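Local coordinates for putative esterase/lipase/thioesterase (Silicibacter sp., PDB 2PBL), which probably hydrolyses ester or thioester bonds as a member of the alpha/beta-hydrolase fold, though its natural substrate is not established, at residues 26-29 with 30-34. Residues are numbered along the deposited sequence; the frame is centred on the assembly and turned at random.
Sequences ASAE and DFRNS
Four successive i to i+4 hydrogen bonds tie residues 26-29 to 30-33 along about two turns of helix 20-35, from Asp30 N to Ala26 O at 3.0 Å through to Asn33 N to Glu29 O at 3.0 Å. On this frame Arg32 folds back toward the start of the helix: CG lies beside its own backbone N and the chain bends at chi3 (-65°), which lays one guanidinium face over the backbone of the preceding turn. There NH2 comes within 3.4 Å of Glu29 CA, and NH1 reaches 3.5 Å from Ala28 CB, a methyl small enough to let the flat group settle close. NH1 is held further by hydrogen bonds to Ser80 O and Ser83 OG, so a leucine in place of Arg32 would probably leave both of those acceptors without this donor and cost the helix its arginine link to that loop. Phe31 suits the neighbouring, buried face: with CG anti to the backbone N (chi1 166°), its ring leads away from the turn to meet Phe56 edge-to-face and to touch Val87 and Leu90. The exposed face suits polar side chains. Glu29 and Asn33 run side by side, carboxylate and amide planes 14° apart, with Glu29 CG 4.0 Å from Asn33 ND2, while a water bridges the two carboxylates, 2.8 Å from Glu29 OE1 and 3.0 Å from Asp30 OD1. The two acids probably repel mildly, an effect the water would soften, and Glu29 OE2 stays 4.7 Å from Arg32 NH2, too far for a salt bridge. The chemistry thus implies an amphipathic helix, anchored inward by aromatic packing and arginine hydrogen bonds and hydrated outward.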
loop_
_atom_site.group_PDB
_atom_site.type_symbol
_atom_site.label_atom_id
_atom_site.label_comp_id
_atom_site.label_asym_id
_atom_site.label_seq_id
_atom_site.Cartn_x
_atom_site.Cartn_y
_atom_site.Cartn_z
ATOM N N ALA A 26 10.615 13.426 -7.949
ATOM C CA ALA A 26 10.459 14.449 -8.965
ATOM C C ALA A 26 9.106 14.356 -9.683
ATOM O O ALA A 26 8.439 15.392 -9.932
ATOM C CB ALA A 26 11.615 14.330 -9.997
ATOM N N SER A 27 8.737 13.130 -10.091
ATOM C CA SER A 27 7.458 12.887 -10.748
ATOM C C SER A 27 6.296 13.281 -9.856
ATOM O O SER A 27 5.315 13.884 -10.322
ATOM C CB SER A 27 7.286 11.410 -11.110
ATOM O OG SER A 27 8.108 11.048 -12.198
ATOM N N ALA A 28 6.408 12.928 -8.577
ATOM C CA ALA A 28 5.337 13.231 -7.615
ATOM C C ALA A 28 5.176 14.766 -7.426
ATOM O O ALA A 28 4.064 15.321 -7.471
ATOM C CB ALA A 28 5.579 12.503 -6.311
ATOM N N GLU A 29 6.302 15.452 -7.249
ATOM C CA GLU A 29 6.298 16.915 -7.098
ATOM C C GLU A 29 5.654 17.593 -8.307
ATOM O O GLU A 29 4.777 18.445 -8.143
ATOM C CB GLU A 29 7.725 17.431 -6.878
ATOM C CG GLU A 29 7.821 18.909 -6.481
ATOM C CD GLU A 29 9.277 19.295 -6.123
ATOM O OE1 GLU A 29 10.148 19.321 -7.039
ATOM O OE2 GLU A 29 9.540 19.559 -4.925
ATOM N N ASP A 30 6.075 17.216 -9.514
ATOM C CA ASP A 30 5.494 17.789 -10.741
ATOM C C ASP A 30 3.966 17.582 -10.813
ATOM O O ASP A 30 3.218 18.481 -11.208
ATOM C CB ASP A 30 6.084 17.153 -12.002
ATOM C CG ASP A 30 7.543 17.542 -12.253
ATOM O OD1 ASP A 30 8.124 18.304 -11.439
ATOM O OD2 ASP A 30 8.104 17.073 -13.278
ATOM N N PHE A 31 3.525 16.375 -10.455
ATOM C CA PHE A 31 2.105 16.061 -10.432
ATOM C C PHE A 31 1.382 16.961 -9.435
ATOM O O PHE A 31 0.345 17.484 -9.750
ATOM C CB PHE A 31 1.861 14.578 -10.092
ATOM C CG PHE A 31 0.419 14.271 -9.725
ATOM C CD1 PHE A 31 -0.528 14.032 -10.708
ATOM C CD2 PHE A 31 0.015 14.283 -8.386
ATOM C CE1 PHE A 31 -1.856 13.790 -10.368
ATOM C CE2 PHE A 31 -1.287 14.024 -8.034
ATOM C CZ PHE A 31 -2.228 13.773 -9.023
ATOM N N ARG A 32 1.900 17.112 -8.226
ATOM C CA ARG A 32 1.199 17.929 -7.242
ATOM C C ARG A 32 1.036 19.343 -7.767
ATOM O O ARG A 32 -0.047 19.911 -7.718
ATOM C CB ARG A 32 1.933 17.962 -5.901
ATOM C CG ARG A 32 1.850 16.670 -5.102
ATOM C CD ARG A 32 2.427 16.796 -3.713
ATOM N NE ARG A 32 3.866 17.068 -3.713
ATOM C CZ ARG A 32 4.829 16.149 -3.777
ATOM N NH1 ARG A 32 4.567 14.863 -3.894
ATOM N NH2 ARG A 32 6.087 16.538 -3.729
ATOM N N ASN A 33 2.132 19.893 -8.272
ATOM C CA ASN A 33 2.133 21.236 -8.820
ATOM C C ASN A 33 1.147 21.393 -9.955
ATOM O O ASN A 33 0.526 22.439 -10.070
ATOM C CB ASN A 33 3.528 21.632 -9.284
ATOM C CG ASN A 33 4.488 21.818 -8.140
ATOM O OD1 ASN A 33 4.090 22.048 -6.990
ATOM N ND2 ASN A 33 5.775 21.718 -8.445
ATOM N N SER A 34 0.966 20.349 -10.756
ATOM C CA SER A 34 0.027 20.378 -11.885
ATOM C C SER A 34 -1.435 20.434 -11.490
ATOM O O SER A 34 -2.291 20.945 -12.229
ATOM C CB SER A 34 0.223 19.124 -12.744
ATOM O OG SER A 34 -0.152 17.939 -12.038
HETATM O O HOH W 1 10.441 18.121 -9.510
#